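Local coordinates for protein probable polyketide synthase 1 (Dictyostelium discoideum, PDB 2H84) that carries a C-terminal type III polyketide synthase domain that produces acylpyrones in vitro, probably by iterative extension and cyclization of acyl starters, at residues N13-I19 / E223-V229; A99-L104 / L137-L141; G18-P24 / D208-A212; S232-F237 / G362-C368. All coordinates share one frame; numbering follows the deposited sequence.

Contact 1: residues N13-I19 / E223-V229; sequences NSFVLGI and ETPLYEV
Glu228 lays its CG over one face of the Phe15 ring, with CG 3.3 Å from CZ, while Pro225 CB and the carbonyl O of Tyr227 approach the same ring obliquely. The ring of Tyr227 is met at its edge, near its plane, by Val16 CB and Ile19 CD1. Glu228 reaches its place because CG is anti to the backbone N (chi1 -174°) and the chain beyond is extended; it runs alongside Phe15, with carboxylate and ring planes 34° apart. At its tip OE2 takes a weak hydrogen bond from Asn13 ND2 (3.3 Å). With Phe15 cut back to an alanine, the aliphatic part of Glu228 would probably lose the ring it lies on, and a gap would open beside Pro225. The backbones pair antiparallel: Val16 N donates to Tyr227 O and Leu226 N to Val16 O, both at 2.9 Å. A classic beta bulge sets the two residues Leu226 and Tyr227 opposite the single Val16. This pairing of strands 15-22 and 227-236 joins the two halves of the thiolase fold. Farther along, Leu226 CD1 lies 3.5 Å from Gly18 CA and 3.8 Å from Ile19 CG1, beneath helix 335-345, where Tyr227 OH bonds Met341 O. Leu17 sends CD2 alongside Pro225 and CD1 toward the carboxylate of Glu223, which is itself held by Arg178 and Trp110. At the other end, a water donates to Val229 O (2.6 Å) and weakly accepts from Ser14 N.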
loop_
_atom_site.group_PDB
_atom_site.type_symbol
_atom_site.label_atom_id
_atom_site.label_comp_id
_atom_site.label_asym_id
_atom_site.label_seq_id
_atom_site.Cartn_x
_atom_site.Cartn_y
_atom_site.Cartn_z
ATOM N N ASN A 13 -0.879 -2.140 -25.667
ATOM C CA ASN A 13 -0.602 -1.590 -24.347
ATOM C C ASN A 13 -1.609 -0.581 -23.812
ATOM O O ASN A 13 -2.453 -0.060 -24.536
ATOM C CB ASN A 13 0.861 -1.050 -24.234
ATOM C CG ASN A 13 1.256 -0.159 -25.360
ATOM O OD1 ASN A 13 2.410 0.220 -25.554
ATOM N ND2 ASN A 13 0.288 0.193 -26.111
ATOM N N SER A 14 -1.510 -0.363 -22.506
ATOM C CA SER A 14 -2.374 0.519 -21.726
ATOM C C SER A 14 -2.528 1.977 -22.178
ATOM O O SER A 14 -1.633 2.552 -22.787
ATOM C CB SER A 14 -1.890 0.477 -20.280
ATOM O OG SER A 14 -2.526 1.459 -19.495
ATOM N N PHE A 15 -3.678 2.570 -21.863
ATOM C CA PHE A 15 -3.979 3.961 -22.218
ATOM C C PHE A 15 -4.653 4.676 -21.059
ATOM O O PHE A 15 -5.475 4.089 -20.365
ATOM C CB PHE A 15 -4.947 4.044 -23.399
ATOM C CG PHE A 15 -4.325 3.775 -24.725
ATOM C CD1 PHE A 15 -4.038 2.471 -25.131
ATOM C CD2 PHE A 15 -4.018 4.830 -25.576
ATOM C CE1 PHE A 15 -3.458 2.222 -26.370
ATOM C CE2 PHE A 15 -3.439 4.595 -26.812
ATOM C CZ PHE A 15 -3.157 3.287 -27.210
ATOM N N VAL A 16 -4.327 5.945 -20.855
ATOM C CA VAL A 16 -4.958 6.720 -19.795
ATOM C C VAL A 16 -6.232 7.218 -20.471
ATOM O O VAL A 16 -6.153 8.035 -21.391
ATOM C CB VAL A 16 -4.099 7.931 -19.420
ATOM C CG1 VAL A 16 -4.710 8.696 -18.431
ATOM C CG2 VAL A 16 -2.892 7.534 -18.829
ATOM N N LEU A 17 -7.390 6.743 -20.022
ATOM C CA LEU A 17 -8.667 7.110 -20.633
ATOM C C LEU A 17 -9.438 8.286 -20.014
ATOM O O LEU A 17 -10.492 8.684 -20.523
ATOM C CB LEU A 17 -9.563 5.871 -20.674
ATOM C CG LEU A 17 -8.922 4.637 -21.315
ATOM C CD1 LEU A 17 -9.829 3.441 -21.138
ATOM C CD2 LEU A 17 -8.659 4.900 -22.780
ATOM N N GLY A 18 -8.916 8.841 -18.928
ATOM C CA GLY A 18 -9.580 9.968 -18.300
ATOM C C GLY A 18 -8.858 10.424 -17.050
ATOM O O GLY A 18 -8.235 9.615 -16.369
ATOM N N ILE A 19 -8.934 11.716 -16.747
ATOM C CA ILE A 19 -8.278 12.261 -15.563
ATOM C C ILE A 19 -9.152 13.299 -14.874
ATOM O O ILE A 19 -9.911 14.023 -15.516
ATOM C CB ILE A 19 -6.968 12.959 -15.909
ATOM C CG1 ILE A 19 -6.122 12.077 -16.824
ATOM C CG2 ILE A 19 -6.218 13.290 -14.631
ATOM C CD1 ILE A 19 -4.955 12.818 -17.448
ATOM N N GLU A 223 -14.724 5.572 -25.910
ATOM C CA GLU A 223 -13.639 6.086 -25.092
ATOM C C GLU A 223 -12.723 6.945 -25.942
ATOM O O GLU A 223 -12.434 6.616 -27.091
ATOM C CB GLU A 223 -12.837 4.942 -24.479
ATOM C CG GLU A 223 -13.667 3.998 -23.651
ATOM C CD GLU A 223 -12.820 2.982 -22.940
ATOM O OE1 GLU A 223 -11.956 2.388 -23.607
ATOM O OE2 GLU A 223 -13.012 2.769 -21.725
ATOM N N THR A 224 -12.270 8.049 -25.369
ATOM C CA THR A 224 -11.386 8.958 -26.073
ATOM C C THR A 224 -10.060 9.080 -25.307
ATOM O O THR A 224 -9.909 9.917 -24.418
ATOM C CB THR A 224 -12.080 10.331 -26.259
ATOM O OG1 THR A 224 -11.191 11.386 -25.889
ATOM C CG2 THR A 224 -13.342 10.408 -25.414
ATOM N N PRO A 225 -9.084 8.220 -25.645
ATOM C CA PRO A 225 -7.743 8.138 -25.056
ATOM C C PRO A 225 -7.018 9.470 -24.912
ATOM O O PRO A 225 -7.131 10.349 -25.767
ATOM C CB PRO A 225 -7.018 7.186 -25.997
ATOM C CG PRO A 225 -8.092 6.273 -26.430
ATOM C CD PRO A 225 -9.228 7.225 -26.717
ATOM N N LEU A 226 -6.262 9.597 -23.823
ATOM C CA LEU A 226 -5.508 10.810 -23.526
ATOM C C LEU A 226 -4.003 10.620 -23.708
ATOM O O LEU A 226 -3.339 11.464 -24.309
ATOM C CB LEU A 226 -5.810 11.273 -22.097
ATOM C CG LEU A 226 -7.254 11.704 -21.831
ATOM C CD1 LEU A 226 -7.491 11.882 -20.336
ATOM C CD2 LEU A 226 -7.533 12.991 -22.573
ATOM N N TYR A 227 -3.466 9.519 -23.186
ATOM C CA TYR A 227 -2.038 9.233 -23.298
ATOM C C TYR A 227 -1.838 7.755 -23.523
ATOM O O TYR A 227 -2.565 6.934 -22.963
ATOM C CB TYR A 227 -1.276 9.592 -22.015
ATOM C CG TYR A 227 -1.257 11.053 -21.646
ATOM C CD1 TYR A 227 -2.258 11.608 -20.847
ATOM C CD2 TYR A 227 -0.219 11.884 -22.075
ATOM C CE1 TYR A 227 -2.221 12.954 -20.482
ATOM C CE2 TYR A 227 -0.171 13.231 -21.715
ATOM C CZ TYR A 227 -1.168 13.757 -20.919
ATOM O OH TYR A 227 -1.081 15.077 -20.543
ATOM N N GLU A 228 -0.854 7.407 -24.344
ATOM C CA GLU A 228 -0.563 6.004 -24.574
ATOM C C GLU A 228 0.671 5.683 -23.754
ATOM O O GLU A 228 1.772 6.105 -24.096
ATOM C CB GLU A 228 -0.268 5.715 -26.042
ATOM C CG GLU A 228 -0.100 4.228 -26.303
ATOM C CD GLU A 228 0.375 3.915 -27.710
ATOM O OE1 GLU A 228 0.002 4.659 -28.651
ATOM O OE2 GLU A 228 1.110 2.909 -27.874
ATOM N N VAL A 229 0.493 4.951 -22.665
ATOM C CA VAL A 229 1.624 4.597 -21.832
ATOM C C VAL A 229 2.384 3.417 -22.442
ATOM O O VAL A 229 2.040 2.257 -22.254
ATOM C CB VAL A 229 1.155 4.336 -20.378
ATOM C CG1 VAL A 229 0.017 3.507 -20.338
ATOM C CG2 VAL A 229 2.118 3.639 -19.660
HETATM O O HOH W 1 1.351 0.028 -21.005
#

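Contact 2: residues A99-L104 / L137-L141; sequences AQQACL and LIDLL
Leu137 and Leu141 push their methyls against Cys103 in the closely packed part of this contact: Leu137 CD1 lies 3.8 Å from Cys103 SG, and Leu141 CD1 3.7 Å from Cys103 CB. Leu137 CD2 rests on the backbone of helix 84-110, 3.6 Å from Gln100 CA. Behind this cluster, Cys103 and Leu137 touch Val182 of strand 178-185. The solvent side is looser. There the Gln100 chain, extended with CG anti to the backbone N (chi1 -169°), slides past Leu141 and crosses Leu140 at about a right angle, with Gln100 CD 3.9 Å from Leu140 CB. No hydrogen bond links the segments; the amide meets Leu140 by van der Waals contact. Shortened to an alanine, Gln100 is likely to lose its reach over Leu140, exposing that side chain further, and to leave Leu141 CD2 without the methylene beside it. The short helical axes approach to 10.6 Å and cross at -59°, bridged by the leucines together with Gln100 and Cys103. Ile138 and Asp139 pack on Ser236 and Pro238 of the second subunit. Two helices packed obliquely on the same surface of a sheet, as here, form an outer helical layer of the αβαβα thiolase fold.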
loop_
_atom_site.group_PDB
_atom_site.type_symbol
_atom_site.label_atom_id
_atom_site.label_comp_id
_atom_site.label_asym_id
_atom_site.label_seq_id
_atom_site.Cartn_x
_atom_site.Cartn_y
_atom_site.Cartn_z
ATOM N N ALA A 99 -11.101 12.519 -2.448
ATOM C CA ALA A 99 -10.890 11.410 -3.373
ATOM C C ALA A 99 -12.148 11.088 -4.189
ATOM O O ALA A 99 -12.064 10.715 -5.351
ATOM C CB ALA A 99 -10.434 10.167 -2.610
ATOM N N GLN A 100 -13.306 11.230 -3.557
ATOM C CA GLN A 100 -14.575 10.970 -4.201
ATOM C C GLN A 100 -14.749 11.990 -5.322
ATOM O O GLN A 100 -15.187 11.683 -6.423
ATOM C CB GLN A 100 -15.720 11.086 -3.182
ATOM C CG GLN A 100 -17.069 10.571 -3.736
ATOM C CD GLN A 100 -18.225 10.806 -2.790
ATOM O OE1 GLN A 100 -19.386 10.518 -3.121
ATOM N NE2 GLN A 100 -17.909 11.320 -1.613
ATOM N N GLN A 101 -14.389 13.223 -5.007
ATOM C CA GLN A 101 -14.488 14.337 -5.922
ATOM C C GLN A 101 -13.638 14.079 -7.166
ATOM O O GLN A 101 -14.098 14.188 -8.296
ATOM C CB GLN A 101 -14.058 15.623 -5.206
ATOM C CG GLN A 101 -14.590 16.839 -5.942
ATOM C CD GLN A 101 -14.407 18.086 -5.173
ATOM O OE1 GLN A 101 -13.662 19.028 -5.566
ATOM N NE2 GLN A 101 -15.107 18.131 -4.080
ATOM N N ALA A 102 -12.389 13.710 -6.944
ATOM C CA ALA A 102 -11.479 13.435 -8.042
ATOM C C ALA A 102 -12.018 12.275 -8.879
ATOM O O ALA A 102 -12.206 12.403 -10.093
ATOM C CB ALA A 102 -10.077 13.116 -7.501
ATOM N N CYS A 103 -12.279 11.148 -8.218
ATOM C CA CYS A 103 -12.802 9.949 -8.882
ATOM C C CYS A 103 -14.033 10.253 -9.721
ATOM O O CYS A 103 -14.143 9.819 -10.862
ATOM C CB CYS A 103 -13.170 8.885 -7.855
ATOM S SG CYS A 103 -11.789 7.999 -7.204
ATOM N N LEU A 104 -14.961 11.000 -9.138
ATOM C CA LEU A 104 -16.178 11.373 -9.825
ATOM C C LEU A 104 -15.789 12.078 -11.121
ATOM O O LEU A 104 -16.177 11.661 -12.206
ATOM C CB LEU A 104 -17.002 12.288 -8.917
ATOM C CG LEU A 104 -18.443 11.881 -8.618
ATOM C CD1 LEU A 104 -18.597 10.369 -8.674
ATOM C CD2 LEU A 104 -18.845 12.430 -7.259
ATOM N N LEU A 137 -14.740 4.141 -1.171
ATOM C CA LEU A 137 -15.236 4.669 -2.439
ATOM C C LEU A 137 -16.186 3.727 -3.158
ATOM O O LEU A 137 -17.070 4.179 -3.886
ATOM C CB LEU A 137 -14.066 5.037 -3.364
ATOM C CG LEU A 137 -13.281 6.313 -3.021
ATOM C CD1 LEU A 137 -11.969 6.346 -3.792
ATOM C CD2 LEU A 137 -14.127 7.537 -3.335
ATOM N N ILE A 138 -16.014 2.423 -2.956
ATOM C CA ILE A 138 -16.895 1.447 -3.601
ATOM C C ILE A 138 -18.348 1.874 -3.431
ATOM O O ILE A 138 -19.078 2.039 -4.405
ATOM C CB ILE A 138 -16.738 0.021 -2.995
ATOM C CG1 ILE A 138 -15.352 -0.537 -3.317
ATOM C CG2 ILE A 138 -17.806 -0.921 -3.565
ATOM C CD1 ILE A 138 -15.130 -1.942 -2.820
ATOM N N ASP A 139 -18.754 2.056 -2.183
ATOM C CA ASP A 139 -20.120 2.453 -1.859
ATOM C C ASP A 139 -20.430 3.913 -2.227
ATOM O O ASP A 139 -21.531 4.229 -2.688
ATOM C CB ASP A 139 -20.363 2.234 -0.370
ATOM C CG ASP A 139 -21.806 2.011 -0.057
ATOM O OD1 ASP A 139 -22.379 1.049 -0.604
ATOM O OD2 ASP A 139 -22.366 2.789 0.738
ATOM N N LEU A 140 -19.458 4.797 -2.014
ATOM C CA LEU A 140 -19.629 6.206 -2.325
ATOM C C LEU A 140 -19.898 6.413 -3.807
ATOM O O LEU A 140 -20.806 7.146 -4.189
ATOM C CB LEU A 140 -18.378 6.990 -1.917
ATOM C CG LEU A 140 -18.101 7.200 -0.427
ATOM C CD1 LEU A 140 -16.755 7.871 -0.268
ATOM C CD2 LEU A 140 -19.181 8.049 0.195
ATOM N N LEU A 141 -19.106 5.764 -4.647
ATOM C CA LEU A 141 -19.268 5.912 -6.084
ATOM C C LEU A 141 -20.293 4.940 -6.634
ATOM O O LEU A 141 -20.747 5.080 -7.769
ATOM C CB LEU A 141 -17.931 5.689 -6.788
ATOM C CG LEU A 141 -16.765 6.605 -6.407
ATOM C CD1 LEU A 141 -15.522 6.129 -7.152
ATOM C CD2 LEU A 141 -17.084 8.071 -6.731
#

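Contact 3: residues G18-P24 / D208-A212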
loop_
_atom_site.group_PDB
_atom_site.type_symbol
_atom_site.label_atom_id
_atom_site.label_comp_id
_atom_site.label_asym_id
_atom_site.label_seq_id
_atom_site.Cartn_x
_atom_site.Cartn_y
_atom_site.Cartn_z
ATOM N N GLY A 18 -8.916 8.841 -18.928
ATOM C CA GLY A 18 -9.580 9.968 -18.300
ATOM C C GLY A 18 -8.858 10.424 -17.050
ATOM O O GLY A 18 -8.235 9.615 -16.369
ATOM N N ILE A 19 -8.934 11.716 -16.747
ATOM C CA ILE A 19 -8.278 12.261 -15.563
ATOM C C ILE A 19 -9.152 13.299 -14.874
ATOM O O ILE A 19 -9.911 14.023 -15.516
ATOM C CB ILE A 19 -6.968 12.959 -15.909
ATOM C CG1 ILE A 19 -6.122 12.077 -16.824
ATOM C CG2 ILE A 19 -6.218 13.290 -14.631
ATOM C CD1 ILE A 19 -4.955 12.818 -17.448
ATOM N N GLY A 20 -9.034 13.383 -13.560
ATOM C CA GLY A 20 -9.814 14.355 -12.827
ATOM C C GLY A 20 -9.051 14.748 -11.588
ATOM O O GLY A 20 -8.373 13.917 -10.979
ATOM N N ILE A 21 -9.145 16.014 -11.214
ATOM C CA ILE A 21 -8.460 16.482 -10.026
ATOM C C ILE A 21 -9.463 17.038 -9.033
ATOM O O ILE A 21 -10.639 17.194 -9.338
ATOM C CB ILE A 21 -7.446 17.586 -10.351
ATOM C CG1 ILE A 21 -8.149 18.752 -11.040
ATOM C CG2 ILE A 21 -6.358 17.042 -11.249
ATOM C CD1 ILE A 21 -7.343 20.026 -11.037
ATOM N N SER A 22 -8.978 17.344 -7.840
ATOM C CA SER A 22 -9.817 17.892 -6.785
ATOM C C SER A 22 -8.918 18.472 -5.705
ATOM O O SER A 22 -7.970 17.826 -5.277
ATOM C CB SER A 22 -10.701 16.792 -6.199
ATOM O OG SER A 22 -11.419 17.273 -5.083
ATOM N N VAL A 23 -9.201 19.693 -5.272
ATOM C CA VAL A 23 -8.374 20.309 -4.245
ATOM C C VAL A 23 -9.217 20.960 -3.166
ATOM O O VAL A 23 -10.360 21.343 -3.402
ATOM C CB VAL A 23 -7.419 21.381 -4.848
ATOM C CG1 VAL A 23 -6.400 20.716 -5.730
ATOM C CG2 VAL A 23 -8.210 22.418 -5.635
ATOM N N PRO A 24 -8.663 21.090 -1.959
ATOM C CA PRO A 24 -9.394 21.708 -0.859
ATOM C C PRO A 24 -9.446 23.224 -0.973
ATOM O O PRO A 24 -8.420 23.873 -1.166
ATOM C CB PRO A 24 -8.621 21.246 0.363
ATOM C CG PRO A 24 -7.251 21.137 -0.140
ATOM C CD PRO A 24 -7.387 20.531 -1.497
ATOM N N ASP A 208 -1.973 20.182 -0.492
ATOM C CA ASP A 208 -2.876 19.030 -0.499
ATOM C C ASP A 208 -3.689 18.926 -1.777
ATOM O O ASP A 208 -4.035 19.935 -2.390
ATOM C CB ASP A 208 -3.843 19.105 0.679
ATOM C CG ASP A 208 -3.186 19.608 1.928
ATOM O OD1 ASP A 208 -2.068 19.144 2.235
ATOM O OD2 ASP A 208 -3.797 20.460 2.594
ATOM N N GLY A 209 -4.013 17.700 -2.167
ATOM C CA GLY A 209 -4.786 17.511 -3.376
ATOM C C GLY A 209 -5.080 16.054 -3.662
ATOM O O GLY A 209 -4.545 15.151 -3.005
ATOM N N SER A 210 -5.935 15.826 -4.655
ATOM C CA SER A 210 -6.331 14.486 -5.048
ATOM C C SER A 210 -6.502 14.456 -6.549
ATOM O O SER A 210 -7.098 15.361 -7.129
ATOM C CB SER A 210 -7.662 14.117 -4.387
ATOM O OG SER A 210 -8.044 12.783 -4.689
ATOM N N ALA A 211 -5.985 13.405 -7.174
ATOM C CA ALA A 211 -6.077 13.240 -8.619
ATOM C C ALA A 211 -6.426 11.799 -8.943
ATOM O O ALA A 211 -5.866 10.877 -8.353
ATOM C CB ALA A 211 -4.754 13.603 -9.262
ATOM N N ALA A 212 -7.357 11.598 -9.868
ATOM C CA ALA A 212 -7.737 10.243 -10.252
ATOM C C ALA A 212 -7.718 10.077 -11.769
ATOM O O ALA A 212 -7.847 11.054 -12.512
ATOM C CB ALA A 212 -9.117 9.909 -9.701
#
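Strands 18-22 and 209-212 run antiparallel at 167°, their axes 4.7 Å apart, with Gly20-Ala212 and Ser22-Ser210 as hydrogen-bonded pairs and Ile21-Ala211 as the non-hydrogen-bonded pair between them. Gly20 and Ala212 exchange two bonds of 2.8 Å: Gly20 N to Ala212 O, and Ala212 N to Gly20 O. In the next pair Ser210 N reaches Ser22 O at 2.9 Å, while the return bond from Ser22 N to Ser210 O is bent and weak. CA-H...O contacts run alongside, among them Ile19 CA to Ala212 O at 3.3 Å. The side chains sort by face. Ser22, Ser210 and Ala212 lie toward helix 84-110; Ile21 and Ala211 lie toward helix 335-345, where both touch Phe339. Ile21 CG2 stands 4.3 Å from Ala211 CB. Ser22 holds OG anti to its backbone N (chi1 174°), a turn that gives the hydroxyl weak hydrogen bonds with Gln101 OE1 and Leu98 O of helix 84-110. Past the paired region Pro24, which has no N-H to offer, sets CD 3.5 Å from Asp208 O and crosses the Asp208 side chain at about a right angle. Asp208 itself turns to other partners: OD2 bonds Ser188 OG and Val66 N. The Asp208 side chain is about 12 Å from that of Cys157, the predicted active-site residue. Cohesion here therefore rests chiefly on main-chain bonds, with glycine, alanine and serine keeping the sheet surface low where helix 84-110 packs, and the polar side-chain groups of Ser22 and Asp208 bonding to parts of the fold beyond this strand pair.

Contact 4: residues S232-F237 / G362-C368; sequences SINRSF and GLAFEGC
Phe237 swings its ring across Phe365 by placing CG anti to its own carbonyl carbon (chi1 -58°), and Glu366 bends at chi2 (-71°) to bring its carboxylate beside Asn234. The two rings form an edge-to-face pair with centroids 4.3 Å apart and planes at 54°, Phe237 CE1 standing over the centre of the Phe365 ring. On the sheet face shared by Asn234 and Glu366, the two side chains lie side by side, with Glu366 OE2 3.5 Å from Asn234 CB. The backbone ladder is antiparallel: Arg235 N to Phe365 O and Phe365 N to Arg235 O are both 2.9 Å. Phe237 N to Leu363 O, at 3.1 Å, carries the pairing on to Leu363, whose preceding peptide bond is modelled as cis. Gly362 closes a Gly-Pro-Gly sequence that corresponds to the GFGPG signature loop of chalcone synthases, which borders the active site in those relatives. The Glu366 side chain is about 9 Å from that of Cys157, the predicted active-site residue, and Glu366 OE2 forms a salt bridge with Arg165, which probably stabilises the buried carboxylate. From the other strand the dimer is engaged: Asn234 OD1 accepts from Arg149 N of the second subunit, and Arg235 NH1 forms a salt bridge with Asp146 of that subunit, while Arg235 NH2 bonds Thr275 OG1 within its own chain. Strand 364-372 thus sits between strands 227-236 and 353-360, with helix 159-171 against the face of Glu366 and Cys368, and helix 261-280 against that of Ile233 and Arg235, where Phe272 adds a second edge-to-face partner to Phe365.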
loop_
_atom_site.group_PDB
_atom_site.type_symbol
_atom_site.label_atom_id
_atom_site.label_comp_id
_atom_site.label_asym_id
_atom_site.label_seq_id
_atom_site.Cartn_x
_atom_site.Cartn_y
_atom_site.Cartn_z
ATOM N N SER A 232 7.225 2.077 -18.730
ATOM C CA SER A 232 7.588 2.825 -17.535
ATOM C C SER A 232 8.518 1.982 -16.696
ATOM O O SER A 232 8.399 0.761 -16.675
ATOM C CB SER A 232 6.339 3.187 -16.739
ATOM O OG SER A 232 5.501 2.060 -16.594
ATOM N N ILE A 233 9.446 2.641 -16.011
ATOM C CA ILE A 233 10.437 1.948 -15.185
ATOM C C ILE A 233 10.633 2.623 -13.837
ATOM O O ILE A 233 9.996 3.635 -13.546
ATOM C CB ILE A 233 11.827 1.938 -15.870
ATOM C CG1 ILE A 233 12.243 3.386 -16.179
ATOM C CG2 ILE A 233 11.791 1.106 -17.150
ATOM C CD1 ILE A 233 13.650 3.544 -16.688
ATOM N N ASN A 234 11.511 2.047 -13.017
ATOM C CA ASN A 234 11.844 2.630 -11.719
ATOM C C ASN A 234 13.251 2.226 -11.322
ATOM O O ASN A 234 13.755 1.183 -11.740
ATOM C CB ASN A 234 10.827 2.251 -10.615
ATOM C CG ASN A 234 10.885 0.787 -10.201
ATOM O OD1 ASN A 234 10.165 0.373 -9.298
ATOM N ND2 ASN A 234 11.731 0.002 -10.854
ATOM N N ARG A 235 13.900 3.066 -10.528
ATOM C CA ARG A 235 15.267 2.788 -10.106
ATOM C C ARG A 235 15.411 3.017 -8.611
ATOM O O ARG A 235 14.752 3.891 -8.042
ATOM C CB ARG A 235 16.244 3.710 -10.855
ATOM C CG ARG A 235 17.733 3.438 -10.607
ATOM C CD ARG A 235 18.381 2.811 -11.830
ATOM N NE ARG A 235 18.588 3.778 -12.899
ATOM C CZ ARG A 235 18.771 3.460 -14.177
ATOM N NH1 ARG A 235 18.765 2.193 -14.565
ATOM N NH2 ARG A 235 18.988 4.414 -15.067
ATOM N N SER A 236 16.274 2.230 -7.976
ATOM C CA SER A 236 16.521 2.385 -6.554
ATOM C C SER A 236 17.994 2.731 -6.368
ATOM O O SER A 236 18.847 2.269 -7.133
ATOM C CB SER A 236 16.192 1.102 -5.799
ATOM O OG SER A 236 17.119 0.083 -6.099
ATOM N N PHE A 237 18.291 3.559 -5.371
ATOM C CA PHE A 237 19.673 3.945 -5.104
ATOM C C PHE A 237 20.112 3.561 -3.687
ATOM O O PHE A 237 19.573 4.047 -2.688
ATOM C CB PHE A 237 19.872 5.453 -5.311
ATOM C CG PHE A 237 19.516 5.930 -6.696
ATOM C CD1 PHE A 237 18.201 6.271 -7.010
ATOM C CD2 PHE A 237 20.497 6.027 -7.690
ATOM C CE1 PHE A 237 17.865 6.680 -8.293
ATOM C CE2 PHE A 237 20.172 6.433 -8.970
ATOM C CZ PHE A 237 18.858 6.767 -9.274
ATOM N N GLY A 362 13.758 6.393 -0.499
ATOM C CA GLY A 362 14.428 5.342 -0.933
ATOM C C GLY A 362 15.933 5.622 -0.988
ATOM O O GLY A 362 16.624 4.858 -0.189
ATOM N N LEU A 363 16.523 6.437 -1.847
ATOM C CA LEU A 363 15.785 7.071 -2.797
ATOM C C LEU A 363 15.317 6.244 -3.994
ATOM O O LEU A 363 15.842 5.137 -4.320
ATOM C CB LEU A 363 16.633 8.222 -3.260
ATOM C CG LEU A 363 16.986 9.225 -2.167
ATOM C CD1 LEU A 363 18.256 10.047 -2.407
ATOM C CD2 LEU A 363 15.785 10.133 -2.086
ATOM N N ALA A 364 14.415 6.780 -4.809
ATOM C CA ALA A 364 13.925 6.070 -6.014
ATOM C C ALA A 364 13.386 6.939 -7.102
ATOM O O ALA A 364 12.802 7.955 -6.833
ATOM C CB ALA A 364 12.917 4.977 -5.564
ATOM N N PHE A 365 13.597 6.510 -8.338
ATOM C CA PHE A 365 13.090 7.287 -9.457
ATOM C C PHE A 365 11.990 6.476 -10.082
ATOM O O PHE A 365 12.040 5.249 -10.074
ATOM C CB PHE A 365 14.165 7.543 -10.528
ATOM C CG PHE A 365 15.318 8.404 -10.065
ATOM C CD1 PHE A 365 16.407 8.621 -10.911
ATOM C CD2 PHE A 365 15.323 8.997 -8.800
ATOM C CE1 PHE A 365 17.487 9.418 -10.513
ATOM C CE2 PHE A 365 16.400 9.797 -8.387
ATOM C CZ PHE A 365 17.487 10.006 -9.248
ATOM N N GLU A 366 10.977 7.171 -10.582
ATOM C CA GLU A 366 9.878 6.541 -11.291
ATOM C C GLU A 366 9.872 7.272 -12.620
ATOM O O GLU A 366 10.067 8.477 -12.655
ATOM C CB GLU A 366 8.541 6.756 -10.570
ATOM C CG GLU A 366 8.285 5.886 -9.353
ATOM C CD GLU A 366 8.021 4.421 -9.691
ATOM O OE1 GLU A 366 7.644 4.108 -10.846
ATOM O OE2 GLU A 366 8.190 3.572 -8.788
ATOM N N GLY A 367 9.675 6.551 -13.712
ATOM C CA GLY A 367 9.643 7.207 -15.000
ATOM C C GLY A 367 8.602 6.544 -15.877
ATOM O O GLY A 367 8.145 5.432 -15.599
ATOM N N CYS A 368 8.221 7.233 -16.938
ATOM C CA CYS A 368 7.234 6.700 -17.843
ATOM C C CYS A 368 7.322 7.431 -19.180
ATOM O O CYS A 368 7.508 8.646 -19.219
ATOM C CB CYS A 368 5.851 6.865 -17.237
ATOM S SG CYS A 368 4.607 5.922 -18.075
#

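In the fold
Strand 15-22, near the N terminus, serves two contacts at once: its first part pairs with 223-229 in contact 1 and its second with 208-212 in contact 3, the two sharing Gly18 and Ile19. Contact 2 closes a short loop of 32 residues, nested within the loop of contact 3, which is nested in turn within that of contact 1. Gln101 and Ala102 of contact 2 meet Ser22 of contact 3, seating helix 84-110 on the sheet. Contact 4 follows in series, closing the C-terminal half; it continues strand 227-236 from contact 1, with Val229 packing on Cys368. Contacts 3, 1 and 4 thus run stepwise across one sheet, and contacts 2 and 4 both touch the second subunit.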